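Local coordinates for cycloserine biosynthesis protein DcsG (Streptomyces lavendulae, PDB 6JIL), which closes O-ureido-D-serine into the antibiotic D-cycloserine, spending ATP with the help of magnesium ions, at residues 4-9 / 52-57; 188-193 / 275-280; 10-15 / 56-61; 48-53 / 78-83; 27-32 / 288-293. All coordinates share one frame; numbering follows the deposited sequence.

Contacts 1 and 4 are two neighbouring seams of one parallel sheet, and both use strand 50-55: they are buried, held by backbone hydrogen bonds and flanked by apolar side chains. Contact 3 continues contact 1 beyond the ends of the same strands, where regular pairing gives way to loops, tryptophan packing and a partly open surface near the magnesium site. Contact 2 is also buried but lies in the ATP-grasp part of the chain, where hydroxyl, amide and two waters replace strand pairing beside active-site arginines. Contact 5, its centre about 23 Å from that of the chain, is a partly exposed, apolar helix contact; its Leu293 reaches Val52, and its Phe289 meets Phe192 of contact 2.

Contact 1: residues 4-9 / 52-57; sequences LALVTD and VFRSPW
Ala5 to Val7 pair in parallel with Val52 and Phe53, the axes of strands 4-8 and 52-55 approaching to 4.6 Å at an angle of 36°. Val52 N donates to Ala5 O (2.9 Å), and Val7 N returns the bond to Val52 O (2.8 Å). The regular pattern then changes at Arg54, which is bonded through its own N to Val7 O at 3.0 Å and whose psi of -62° swings the next amide, Ser55 N, to the same carbonyl at 2.9 Å. On the face turned to helix 19-28, Leu6 and Val52 lie side by side, Leu6 CD2 resting 4.0 Å from Val52 CB. On the other face Val7 runs alongside Phe53, its CG2 meeting ring atom CD2 at 3.8 Å, with helix 63-76 beyond. Polar groups collect where the strands end. Thr8 turns its hydroxyl away from its own amide nitrogen (chi1 -175°), which sets OG1 2.8 Å from Ser55 OG, itself bonded to Asp16. Arg54 leads out of the pair to the carbonyl of Pro275. The chemistry thus shifts from an apolar, backbone-stitched interior to polar C-terminal ends of the strands, with Val7 O, gripped by two amides, at the change.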
# COMPACT_ATOMS: atom_id res chain seq x y z
N LEU A 4 -0.76 22.55 7.11
CA LEU A 4 -0.68 21.10 6.94
C LEU A 4 0.47 20.71 6.02
O LEU A 4 0.57 21.23 4.90
CB LEU A 4 -1.99 20.58 6.33
CG LEU A 4 -2.51 19.17 6.63
CD1 LEU A 4 -3.38 18.72 5.48
CD2 LEU A 4 -1.37 18.20 6.84
N ALA A 5 1.32 19.81 6.49
CA ALA A 5 2.45 19.35 5.68
C ALA A 5 2.02 18.11 4.89
O ALA A 5 1.45 17.19 5.46
CB ALA A 5 3.64 19.02 6.57
N LEU A 6 2.27 18.12 3.59
CA LEU A 6 1.94 16.97 2.74
C LEU A 6 3.31 16.42 2.32
O LEU A 6 4.00 17.01 1.49
CB LEU A 6 1.11 17.40 1.53
CG LEU A 6 -0.24 18.07 1.83
CD1 LEU A 6 -0.94 18.44 0.53
CD2 LEU A 6 -1.13 17.15 2.65
N VAL A 7 3.70 15.29 2.90
CA VAL A 7 5.01 14.71 2.65
C VAL A 7 5.20 13.94 1.35
O VAL A 7 4.40 13.08 0.99
CB VAL A 7 5.44 13.79 3.81
CG1 VAL A 7 6.90 13.35 3.62
CG2 VAL A 7 5.29 14.53 5.13
N THR A 8 6.29 14.25 0.67
CA THR A 8 6.65 13.61 -0.59
C THR A 8 8.18 13.59 -0.64
O THR A 8 8.84 13.70 0.39
CB THR A 8 6.11 14.46 -1.80
OG1 THR A 8 6.36 13.77 -3.03
CG2 THR A 8 6.80 15.83 -1.84
N ASP A 9 8.73 13.40 -1.83
CA ASP A 9 10.17 13.46 -2.04
C ASP A 9 10.37 13.73 -3.53
O ASP A 9 9.55 13.35 -4.36
CB ASP A 9 10.91 12.20 -1.52
CG ASP A 9 10.58 10.91 -2.27
OD1 ASP A 9 10.50 9.87 -1.58
OD2 ASP A 9 10.45 10.91 -3.51
N VAL A 52 0.78 14.80 6.90
CA VAL A 52 0.17 13.71 6.16
C VAL A 52 1.19 13.16 5.17
O VAL A 52 1.82 13.92 4.42
CB VAL A 52 -1.09 14.15 5.37
CG1 VAL A 52 -1.50 13.05 4.40
CG2 VAL A 52 -2.23 14.42 6.32
N PHE A 53 1.36 11.85 5.18
CA PHE A 53 2.31 11.20 4.28
C PHE A 53 1.59 10.88 2.97
O PHE A 53 0.73 10.00 2.91
CB PHE A 53 2.86 9.94 4.92
CG PHE A 53 3.49 10.18 6.26
CD1 PHE A 53 2.96 9.63 7.41
CD2 PHE A 53 4.64 10.95 6.36
CE1 PHE A 53 3.56 9.84 8.65
CE2 PHE A 53 5.24 11.16 7.59
CZ PHE A 53 4.70 10.60 8.74
N ARG A 54 1.95 11.62 1.93
CA ARG A 54 1.32 11.44 0.64
C ARG A 54 2.10 10.58 -0.33
O ARG A 54 1.63 9.52 -0.74
CB ARG A 54 1.03 12.81 0.02
CG ARG A 54 -0.08 13.58 0.72
CD ARG A 54 -1.34 12.73 0.74
NE ARG A 54 -1.54 12.18 -0.60
CZ ARG A 54 -1.89 10.93 -0.85
NH1 ARG A 54 -2.10 10.07 0.15
NH2 ARG A 54 -1.97 10.51 -2.11
N SER A 55 3.31 11.02 -0.69
CA SER A 55 4.10 10.28 -1.65
C SER A 55 5.61 10.24 -1.43
O SER A 55 6.37 10.52 -2.36
CB SER A 55 3.81 10.82 -3.05
OG SER A 55 4.02 12.22 -3.08
N PRO A 56 6.07 9.88 -0.22
CA PRO A 56 7.50 9.80 0.05
C PRO A 56 7.85 8.39 -0.40
O PRO A 56 8.43 7.59 0.34
CB PRO A 56 7.55 9.94 1.56
CG PRO A 56 6.37 9.10 1.96
CD PRO A 56 5.29 9.50 0.98
N TRP A 57 7.50 8.09 -1.64
CA TRP A 57 7.67 6.74 -2.15
C TRP A 57 9.05 6.13 -2.28
O TRP A 57 9.17 4.93 -2.56
CB TRP A 57 6.88 6.58 -3.45
CG TRP A 57 5.40 6.81 -3.21
CD1 TRP A 57 4.69 6.50 -2.08
CD2 TRP A 57 4.45 7.38 -4.12
NE1 TRP A 57 3.37 6.85 -2.22
CE2 TRP A 57 3.20 7.39 -3.47
CE3 TRP A 57 4.54 7.88 -5.43
CZ2 TRP A 57 2.04 7.88 -4.08
CZ3 TRP A 57 3.39 8.37 -6.03
CH2 TRP A 57 2.16 8.37 -5.36

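Contact 2: residues 188-193 / 275-280; sequences DLTFFD and PSLNLT
Thr190 lays its methyl across the branched end of Leu277, CG2 to CD2 at 3.8 Å, the two side chains crossing at about a right angle. This joins the central strand, 186-192, of the five-stranded antiparallel sheet in the ATP-grasp part of the chain to the loop between strand 265-271 and helix 285-296. With its methyl opposite the backbone nitrogen, Thr190 keeps OG1 beside that nitrogen (chi1 -67°) and donates from it to Leu277 O at 2.8 Å. The donor approaches tilted 27° from the carbonyl plane, and the same carbonyl is also bonded to His198. Two residues farther along the strand, Phe192 receives two leucines at its ring edge: Leu279 CD2 comes to 3.8 Å from CZ, and Leu277 CD1 to 4.2 Å from CE2. Phe289 of the following helix meets this ring with its plane turned by about 20°.

Toward Asp188 two waters mediate the contact. Asn278 holds Arg220, inferred to be an active-site residue, through OD1, which directs its ND2 to both waters on the strand side. One of them bridges ND2 to Asp188 OD2. The other accepts from Asn278 ND2 at 2.9 Å and donates to Asp188 O at 2.8 Å and to Thr190 OG1 at 2.7 Å, leaving that hydroxyl both donor and acceptor.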
# COMPACT_ATOMS: atom_id res chain seq x y z
N ASP A 188 -8.73 -1.48 -7.30
CA ASP A 188 -8.25 -0.69 -6.16
C ASP A 188 -9.33 0.28 -5.67
O ASP A 188 -9.67 1.24 -6.37
CB ASP A 188 -6.99 0.09 -6.56
CG ASP A 188 -5.81 -0.83 -6.89
OD1 ASP A 188 -6.01 -2.06 -7.01
OD2 ASP A 188 -4.68 -0.32 -7.04
N LEU A 189 -9.86 0.03 -4.47
CA LEU A 189 -10.91 0.87 -3.90
C LEU A 189 -10.36 1.90 -2.91
O LEU A 189 -9.54 1.59 -2.05
CB LEU A 189 -11.96 0.01 -3.19
CG LEU A 189 -12.81 -0.98 -3.99
CD1 LEU A 189 -11.96 -2.14 -4.48
CD2 LEU A 189 -13.94 -1.50 -3.10
N THR A 190 -10.85 3.13 -3.02
CA THR A 190 -10.42 4.20 -2.14
C THR A 190 -11.53 4.56 -1.16
O THR A 190 -12.69 4.72 -1.55
CB THR A 190 -10.04 5.43 -2.95
OG1 THR A 190 -8.87 5.14 -3.71
CG2 THR A 190 -9.77 6.61 -2.04
N PHE A 191 -11.16 4.67 0.12
CA PHE A 191 -12.11 5.00 1.17
C PHE A 191 -11.70 6.24 1.94
O PHE A 191 -10.51 6.51 2.11
CB PHE A 191 -12.24 3.85 2.17
CG PHE A 191 -13.05 2.69 1.68
CD1 PHE A 191 -12.61 1.90 0.63
CD2 PHE A 191 -14.25 2.35 2.32
CE1 PHE A 191 -13.34 0.78 0.23
CE2 PHE A 191 -14.99 1.24 1.92
CZ PHE A 191 -14.53 0.45 0.87
N PHE A 192 -12.69 6.97 2.43
CA PHE A 192 -12.46 8.17 3.22
C PHE A 192 -13.32 8.09 4.47
O PHE A 192 -14.55 8.06 4.38
CB PHE A 192 -12.76 9.41 2.40
CG PHE A 192 -11.80 9.63 1.27
CD1 PHE A 192 -12.24 9.68 -0.05
CD2 PHE A 192 -10.44 9.77 1.52
CE1 PHE A 192 -11.34 9.86 -1.09
CE2 PHE A 192 -9.54 9.96 0.48
CZ PHE A 192 -9.99 10.00 -0.83
N ASP A 193 -12.67 8.01 5.62
CA ASP A 193 -13.35 7.90 6.91
C ASP A 193 -14.30 6.71 6.99
O ASP A 193 -15.40 6.81 7.53
CB ASP A 193 -14.11 9.18 7.25
CG ASP A 193 -13.26 10.18 8.00
OD1 ASP A 193 -12.17 9.77 8.46
OD2 ASP A 193 -13.67 11.35 8.15
N PRO A 275 -0.87 6.09 0.56
CA PRO A 275 -1.44 5.50 -0.65
C PRO A 275 -1.68 6.41 -1.83
O PRO A 275 -1.96 7.61 -1.68
CB PRO A 275 -2.77 4.96 -0.15
CG PRO A 275 -3.20 6.09 0.77
CD PRO A 275 -1.93 6.33 1.56
N SER A 276 -1.56 5.83 -3.01
CA SER A 276 -1.90 6.56 -4.21
C SER A 276 -3.41 6.36 -4.07
O SER A 276 -3.87 5.24 -3.83
CB SER A 276 -1.38 5.83 -5.45
OG SER A 276 -2.15 6.17 -6.60
N LEU A 277 -4.17 7.44 -4.19
CA LEU A 277 -5.62 7.34 -4.02
C LEU A 277 -6.46 7.39 -5.29
O LEU A 277 -7.65 7.09 -5.25
CB LEU A 277 -6.07 8.44 -3.05
CG LEU A 277 -5.49 8.29 -1.64
CD1 LEU A 277 -5.58 9.60 -0.88
CD2 LEU A 277 -6.23 7.19 -0.90
N ASN A 278 -5.84 7.76 -6.42
CA ASN A 278 -6.54 7.85 -7.70
C ASN A 278 -7.63 8.92 -7.68
O ASN A 278 -8.70 8.75 -8.26
CB ASN A 278 -7.16 6.50 -8.08
CG ASN A 278 -6.13 5.41 -8.26
OD1 ASN A 278 -5.15 5.58 -8.98
ND2 ASN A 278 -6.33 4.28 -7.59
N LEU A 279 -7.34 10.04 -7.01
CA LEU A 279 -8.29 11.14 -6.90
C LEU A 279 -8.80 11.65 -8.25
O LEU A 279 -9.97 12.00 -8.38
CB LEU A 279 -7.65 12.30 -6.14
CG LEU A 279 -7.17 12.01 -4.71
CD1 LEU A 279 -6.61 13.29 -4.09
CD2 LEU A 279 -8.33 11.47 -3.88
N THR A 280 -7.92 11.69 -9.24
CA THR A 280 -8.28 12.19 -10.56
C THR A 280 -9.18 11.26 -11.37
O THR A 280 -9.56 11.59 -12.50
CB THR A 280 -7.02 12.55 -11.38
OG1 THR A 280 -6.25 11.37 -11.64
CG2 THR A 280 -6.15 13.54 -10.60
O HOH W 1 -8.73 3.84 -6.03
O HOH W 2 -4.11 2.50 -7.19

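Contact 3: residues 10-15 / 56-61; sequences AVSLPI and PWTWAE
Ile15 meets the six-membered ring of Trp57 at its CE3-CZ3 side, CG1 nearly level with the ring and CD1 somewhat to one side of it. Ile15 CD1 lies 3.6 Å from Trp57 CE3, and Ile15 CG1 lies 3.6 Å from Trp57 CZ3. The isoleucine has CG1 between its own backbone nitrogen and carbonyl carbon (chi1 62°), and that placement carries the ethyl arm to the indole while the backbone oxygen Ile15 O sits at the ring edge, in plane, 3.5 Å from CZ3. Ser12 lies against the base of the same side chain, OG 3.3 Å from Trp57 CB. Next to it Val11 CB touches the methyl CG2 of Thr58 at 3.7 Å, a contact nearer the surface.

A second shell fixes these groups. Asp9 divides its carboxylate between the two segments, OD2 bonding the hydroxyl of Ser12 and OD1 that of Thr58, a bridge that ties one loop to the other. Trp57 is also anchored through NE1 to the carbonyl of Glu274, whose carboxylate takes NE1 of Trp59. Within 56-61 a 3-10 turn, with Trp59 N bonded to Pro56 O at 3.0 Å, carries both tryptophans. Farther out, the Trp57 side chain stands about 5 Å from that of the magnesium ligand Glu271. Loops leaving the C-terminal ends of adjacent parallel strands, here 4-8 and 50-55, are where alpha/beta domains commonly present their functional surface, and this pair borders the ATP-grasp active site.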
# COMPACT_ATOMS: atom_id res chain seq x y z
N ALA A 10 11.45 14.45 -3.85
CA ALA A 10 11.73 14.85 -5.22
C ALA A 10 11.48 13.81 -6.30
O ALA A 10 10.82 14.08 -7.30
CB ALA A 10 13.16 15.38 -5.33
N VAL A 11 12.00 12.60 -6.09
CA VAL A 11 11.85 11.54 -7.08
C VAL A 11 10.40 11.11 -7.30
O VAL A 11 10.02 10.77 -8.42
CB VAL A 11 12.66 10.29 -6.67
CG1 VAL A 11 12.41 9.15 -7.65
CG2 VAL A 11 14.16 10.63 -6.63
N SER A 12 9.61 11.15 -6.24
CA SER A 12 8.23 10.70 -6.30
C SER A 12 7.18 11.74 -6.66
O SER A 12 6.13 11.39 -7.19
CB SER A 12 7.85 10.06 -4.97
OG SER A 12 8.79 9.05 -4.63
N LEU A 13 7.47 13.01 -6.38
CA LEU A 13 6.50 14.06 -6.66
C LEU A 13 5.94 14.06 -8.10
O LEU A 13 4.77 14.37 -8.30
CB LEU A 13 7.10 15.42 -6.33
CG LEU A 13 6.10 16.58 -6.34
CD1 LEU A 13 4.98 16.29 -5.36
CD2 LEU A 13 6.81 17.88 -6.00
N PRO A 14 6.77 13.73 -9.10
CA PRO A 14 6.31 13.71 -10.49
C PRO A 14 5.27 12.64 -10.81
O PRO A 14 4.53 12.77 -11.80
CB PRO A 14 7.60 13.49 -11.28
CG PRO A 14 8.63 14.17 -10.43
CD PRO A 14 8.25 13.68 -9.05
N ILE A 15 5.20 11.59 -10.01
CA ILE A 15 4.21 10.55 -10.27
C ILE A 15 3.09 10.55 -9.23
O ILE A 15 2.34 9.59 -9.13
CB ILE A 15 4.85 9.15 -10.32
CG1 ILE A 15 5.49 8.82 -8.97
CG2 ILE A 15 5.88 9.11 -11.44
CD1 ILE A 15 5.80 7.35 -8.77
N PRO A 56 6.07 9.88 -0.22
CA PRO A 56 7.50 9.80 0.05
C PRO A 56 7.85 8.39 -0.40
O PRO A 56 8.43 7.59 0.34
CB PRO A 56 7.55 9.94 1.56
CG PRO A 56 6.37 9.10 1.96
CD PRO A 56 5.29 9.50 0.98
N TRP A 57 7.50 8.09 -1.64
CA TRP A 57 7.67 6.74 -2.15
C TRP A 57 9.05 6.13 -2.28
O TRP A 57 9.17 4.93 -2.56
CB TRP A 57 6.88 6.58 -3.45
CG TRP A 57 5.40 6.81 -3.21
CD1 TRP A 57 4.69 6.50 -2.08
CD2 TRP A 57 4.45 7.38 -4.12
NE1 TRP A 57 3.37 6.85 -2.22
CE2 TRP A 57 3.20 7.39 -3.47
CE3 TRP A 57 4.54 7.88 -5.43
CZ2 TRP A 57 2.04 7.88 -4.08
CZ3 TRP A 57 3.39 8.37 -6.03
CH2 TRP A 57 2.16 8.37 -5.36
N THR A 58 10.11 6.91 -2.06
CA THR A 58 11.44 6.32 -2.14
C THR A 58 11.72 5.63 -0.80
O THR A 58 12.80 5.10 -0.59
CB THR A 58 12.55 7.38 -2.41
OG1 THR A 58 12.54 8.38 -1.39
CG2 THR A 58 12.32 8.03 -3.76
N TRP A 59 10.73 5.62 0.09
CA TRP A 59 10.91 4.96 1.38
C TRP A 59 11.17 3.49 1.13
O TRP A 59 11.80 2.81 1.95
CB TRP A 59 9.67 5.12 2.28
CG TRP A 59 8.45 4.35 1.82
CD1 TRP A 59 7.42 4.83 1.05
CD2 TRP A 59 8.16 2.97 2.07
NE1 TRP A 59 6.51 3.83 0.81
CE2 TRP A 59 6.93 2.68 1.42
CE3 TRP A 59 8.81 1.96 2.78
CZ2 TRP A 59 6.35 1.41 1.46
CZ3 TRP A 59 8.23 0.69 2.81
CH2 TRP A 59 7.01 0.43 2.15
N ALA A 60 10.69 3.00 -0.01
CA ALA A 60 10.88 1.60 -0.39
C ALA A 60 12.35 1.28 -0.63
O ALA A 60 12.73 0.11 -0.64
CB ALA A 60 10.07 1.28 -1.64
N GLU A 61 13.16 2.32 -0.84
CA GLU A 61 14.59 2.16 -1.07
C GLU A 61 15.37 2.31 0.23
O GLU A 61 16.50 1.83 0.34
CB GLU A 61 15.10 3.20 -2.06
CG GLU A 61 14.81 2.86 -3.50
CD GLU A 61 15.03 4.04 -4.41
OE1 GLU A 61 16.08 4.71 -4.27
OE2 GLU A 61 14.15 4.30 -5.26

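Contact 4: residues 48-53 / 78-83; sequences FEAVVF and RLITPM
Val52 and Ile80 cross obliquely and very closely, CG2 of the valine lying 3.3 Å from CG1 of the isoleucine. Ile80 has CG1 beside its backbone nitrogen (chi1 -63°), and its chain runs back along strand 50-55, where CD1 reaches Ala50 CB at 3.8 Å. The same methyl stands over one face of the Arg78 guanidinium, an apolar lid on an extended side chain whose NH1 continues to the carbonyl of Arg296.

On the opposite face of the sheet Leu79 crosses Phe53 obliquely: its CD2 branch meets CZ at 3.6 Å and Val51 CB at 4.0 Å, while helix 63-76 packs beyond through Val73 and Ser74. The ring of Phe53 also has Thr81 OG1 at its edge, near the plane and 3.4 Å from CD1. Met83, present as selenomethionine, brings its CE methyl to the neighbourhood of the same ring.

Between the two faces runs the parallel backbone pairing, Val51 N to Arg78 O at 2.9 Å with a bent N-H angle of 134°, and Ile80 N to Val51 O at 3.1 Å, almost straight at 174°. After Ile80 the direct pairing stops and a water takes over, accepting from Phe53 N and bonded to Thr81 OG1. The strands of this beta-alpha-beta unit are thus joined by only a short backbone pairing, and the amide of Phe53 that follows is satisfied by a single bound water shared with Thr81.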
# COMPACT_ATOMS: atom_id res chain seq x y z
N PHE A 48 4.29 22.84 11.66
CA PHE A 48 3.00 22.31 11.24
C PHE A 48 2.05 21.88 12.35
O PHE A 48 2.47 21.47 13.43
CB PHE A 48 3.20 21.13 10.29
CG PHE A 48 4.11 21.42 9.14
CD1 PHE A 48 5.44 21.02 9.16
CD2 PHE A 48 3.64 22.13 8.04
CE1 PHE A 48 6.28 21.32 8.10
CE2 PHE A 48 4.48 22.44 6.98
CZ PHE A 48 5.80 22.03 7.01
N GLU A 49 0.76 21.98 12.06
CA GLU A 49 -0.29 21.59 12.99
C GLU A 49 -0.32 20.07 12.94
O GLU A 49 -0.46 19.40 13.95
CB GLU A 49 -1.65 22.13 12.51
CG GLU A 49 -2.70 22.25 13.59
CD GLU A 49 -2.57 23.55 14.38
OE1 GLU A 49 -3.28 23.71 15.40
OE2 GLU A 49 -1.76 24.41 13.97
N ALA A 50 -0.18 19.55 11.73
CA ALA A 50 -0.17 18.11 11.51
C ALA A 50 0.59 17.80 10.23
O ALA A 50 0.95 18.69 9.46
CB ALA A 50 -1.59 17.58 11.42
N VAL A 51 0.82 16.51 10.01
CA VAL A 51 1.54 16.03 8.85
C VAL A 51 0.80 14.85 8.23
O VAL A 51 0.23 14.03 8.94
CB VAL A 51 2.97 15.59 9.24
CG1 VAL A 51 3.62 14.84 8.11
CG2 VAL A 51 3.80 16.81 9.61
N VAL A 52 0.78 14.80 6.90
CA VAL A 52 0.17 13.71 6.16
C VAL A 52 1.19 13.16 5.17
O VAL A 52 1.82 13.92 4.42
CB VAL A 52 -1.09 14.15 5.37
CG1 VAL A 52 -1.50 13.05 4.40
CG2 VAL A 52 -2.23 14.42 6.32
N PHE A 53 1.36 11.85 5.18
CA PHE A 53 2.31 11.20 4.28
C PHE A 53 1.59 10.88 2.97
O PHE A 53 0.73 10.00 2.91
CB PHE A 53 2.86 9.94 4.92
CG PHE A 53 3.49 10.18 6.26
CD1 PHE A 53 2.96 9.63 7.41
CD2 PHE A 53 4.64 10.95 6.36
CE1 PHE A 53 3.56 9.84 8.65
CE2 PHE A 53 5.24 11.16 7.59
CZ PHE A 53 4.70 10.60 8.74
N ARG A 78 1.89 16.68 15.24
CA ARG A 78 0.93 15.59 15.14
C ARG A 78 0.88 14.88 13.78
O ARG A 78 0.80 15.52 12.73
CB ARG A 78 -0.47 16.12 15.47
CG ARG A 78 -1.56 15.08 15.29
CD ARG A 78 -2.95 15.70 15.21
NE ARG A 78 -3.96 14.69 14.88
CZ ARG A 78 -5.25 14.96 14.66
NH1 ARG A 78 -5.68 16.21 14.73
NH2 ARG A 78 -6.09 13.98 14.36
N LEU A 79 0.93 13.56 13.80
CA LEU A 79 0.85 12.78 12.57
C LEU A 79 -0.60 12.30 12.40
O LEU A 79 -1.16 11.70 13.31
CB LEU A 79 1.77 11.56 12.63
CG LEU A 79 3.26 11.81 12.84
CD1 LEU A 79 3.94 10.47 13.01
CD2 LEU A 79 3.85 12.57 11.65
N ILE A 80 -1.21 12.58 11.25
CA ILE A 80 -2.58 12.14 11.01
C ILE A 80 -2.62 10.62 11.15
O ILE A 80 -3.56 10.06 11.72
CB ILE A 80 -3.08 12.55 9.60
CG1 ILE A 80 -3.12 14.08 9.50
CG2 ILE A 80 -4.46 11.98 9.36
CD1 ILE A 80 -3.94 14.75 10.59
N THR A 81 -1.59 9.95 10.63
CA THR A 81 -1.48 8.51 10.76
C THR A 81 -0.40 8.32 11.82
O THR A 81 0.79 8.43 11.52
CB THR A 81 -1.02 7.83 9.44
OG1 THR A 81 0.20 8.42 8.99
CG2 THR A 81 -2.09 7.98 8.37
N PRO A 82 -0.80 8.05 13.08
CA PRO A 82 0.15 7.85 14.19
C PRO A 82 1.11 6.70 13.93
O PRO A 82 0.81 5.80 13.16
CB PRO A 82 -0.77 7.61 15.39
CG PRO A 82 -1.99 7.01 14.76
CD PRO A 82 -2.18 7.86 13.54
N MSE A 83 2.26 6.74 14.60
CA MSE A 83 3.30 5.73 14.42
C MSE A 83 2.86 4.28 14.40
O MSE A 83 3.26 3.53 13.50
CB MSE A 83 4.41 5.94 15.46
CG MSE A 83 5.20 7.21 15.21
SE MSE A 83 6.15 7.16 13.52
CE MSE A 83 4.73 7.64 12.31
O HOH W 3 -0.25 10.19 6.53

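Contact 5: residues 27-32 / 288-293; sequences RTVGIT and RFAQAL
Val29, the first residue to leave helix 19-28, presses its two methyls on Ala290 of helix 285-296, CG2 at 3.6 Å and CG1 at 3.8 Å from the alanine CB. The place is the C-terminal end of a helix finished by a Schellman motif, so that residues of the cap, not of a regular helical turn, make the contact. Val29 has CG2 between its own nitrogen and carbonyl carbon and CG1 beside the nitrogen (chi1 -60°), a rotation that spreads the methyls around the small alanine like a fork. CG1 also meets the aliphatic part of Gln291, 3.9 Å from CG, the two side chains crossing at about a right angle near the surface.

The neighbours place the contact in the fold. Ala290 also touches Ala25 in the body of helix 19-28, and Leu293 reaches Val52 of the parallel sheet, so the C-terminal helix packs against the N-terminal alpha/beta domain.

Gly30 follows with a phi of 71°, the positive value of the C-prime position. Its amide bonds back to Arg27 O at 3.2 Å, and Ile31 N closes the motif on Cys26 O. This reversal returns the chain to the opposing helix at Ile31, which points toward it as Val29 does, before the backbone of Thr32 bonds to that of Leu4. From the far side of the cap, Ile31 CD1 comes 4.1 Å from Ala290 O and, farther along the helix, 4.3 Å from Leu293 CB.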
# COMPACT_ATOMS: atom_id res chain seq x y z
N ARG A 27 -7.56 23.78 -0.45
CA ARG A 27 -7.86 25.19 -0.61
C ARG A 27 -9.35 25.39 -0.38
O ARG A 27 -9.76 26.35 0.27
CB ARG A 27 -7.48 25.63 -2.03
CG ARG A 27 -7.41 27.13 -2.28
CD ARG A 27 -7.33 27.42 -3.78
NE ARG A 27 -6.23 26.70 -4.41
CZ ARG A 27 -4.95 27.00 -4.26
NH1 ARG A 27 -4.59 28.02 -3.49
NH2 ARG A 27 -4.01 26.26 -4.84
N THR A 28 -10.17 24.48 -0.91
CA THR A 28 -11.61 24.59 -0.76
C THR A 28 -12.10 24.37 0.67
O THR A 28 -13.13 24.91 1.06
CB THR A 28 -12.36 23.62 -1.72
OG1 THR A 28 -12.10 22.26 -1.33
CG2 THR A 28 -11.88 23.81 -3.15
N VAL A 29 -11.38 23.60 1.48
CA VAL A 29 -11.82 23.40 2.85
C VAL A 29 -11.04 24.30 3.81
O VAL A 29 -10.98 24.05 5.01
CB VAL A 29 -11.69 21.92 3.29
CG1 VAL A 29 -12.55 21.04 2.38
CG2 VAL A 29 -10.25 21.47 3.27
N GLY A 30 -10.43 25.34 3.26
CA GLY A 30 -9.69 26.30 4.05
C GLY A 30 -8.36 25.93 4.68
O GLY A 30 -7.81 26.73 5.44
N ILE A 31 -7.82 24.75 4.39
CA ILE A 31 -6.55 24.39 5.01
C ILE A 31 -5.34 24.74 4.16
O ILE A 31 -5.31 24.51 2.95
CB ILE A 31 -6.53 22.90 5.44
CG1 ILE A 31 -6.95 21.99 4.30
CG2 ILE A 31 -7.49 22.69 6.60
CD1 ILE A 31 -7.23 20.56 4.75
N THR A 32 -4.35 25.35 4.81
CA THR A 32 -3.12 25.76 4.15
C THR A 32 -2.18 24.57 4.17
O THR A 32 -1.76 24.12 5.23
CB THR A 32 -2.44 26.91 4.90
OG1 THR A 32 -3.43 27.86 5.31
CG2 THR A 32 -1.43 27.61 4.01
N ARG A 288 -13.62 14.86 -0.75
CA ARG A 288 -13.92 13.98 0.36
C ARG A 288 -12.68 13.78 1.22
O ARG A 288 -12.77 13.58 2.43
CB ARG A 288 -14.40 12.62 -0.13
CG ARG A 288 -15.59 12.66 -1.05
CD ARG A 288 -16.17 11.27 -1.13
NE ARG A 288 -17.24 11.17 -2.11
CZ ARG A 288 -18.13 10.17 -2.12
NH1 ARG A 288 -18.06 9.21 -1.20
NH2 ARG A 288 -19.06 10.13 -3.05
N PHE A 289 -11.51 13.82 0.59
CA PHE A 289 -10.27 13.64 1.32
C PHE A 289 -9.99 14.90 2.15
O PHE A 289 -9.71 14.82 3.34
CB PHE A 289 -9.13 13.37 0.34
CG PHE A 289 -7.85 12.97 1.00
CD1 PHE A 289 -7.81 12.63 2.35
CD2 PHE A 289 -6.67 12.92 0.27
CE1 PHE A 289 -6.63 12.23 2.95
CE2 PHE A 289 -5.48 12.53 0.86
CZ PHE A 289 -5.46 12.18 2.21
N ALA A 290 -10.09 16.07 1.51
CA ALA A 290 -9.85 17.33 2.20
C ALA A 290 -10.83 17.51 3.35
O ALA A 290 -10.47 17.99 4.41
CB ALA A 290 -9.96 18.48 1.22
N GLN A 291 -12.09 17.12 3.13
CA GLN A 291 -13.09 17.26 4.18
C GLN A 291 -12.75 16.37 5.37
O GLN A 291 -12.84 16.80 6.52
CB GLN A 291 -14.49 16.94 3.65
CG GLN A 291 -15.06 18.04 2.76
CD GLN A 291 -16.44 17.72 2.24
OE1 GLN A 291 -16.62 16.77 1.49
NE2 GLN A 291 -17.42 18.52 2.63
N ALA A 292 -12.38 15.12 5.09
CA ALA A 292 -12.00 14.19 6.15
C ALA A 292 -10.83 14.79 6.93
O ALA A 292 -10.78 14.71 8.16
CB ALA A 292 -11.60 12.85 5.54
N LEU A 293 -9.88 15.39 6.21
CA LEU A 293 -8.73 16.01 6.86
C LEU A 293 -9.18 17.22 7.67
O LEU A 293 -8.63 17.49 8.74
CB LEU A 293 -7.68 16.43 5.83
CG LEU A 293 -6.84 15.32 5.18
CD1 LEU A 293 -5.85 15.92 4.21
CD2 LEU A 293 -6.11 14.54 6.25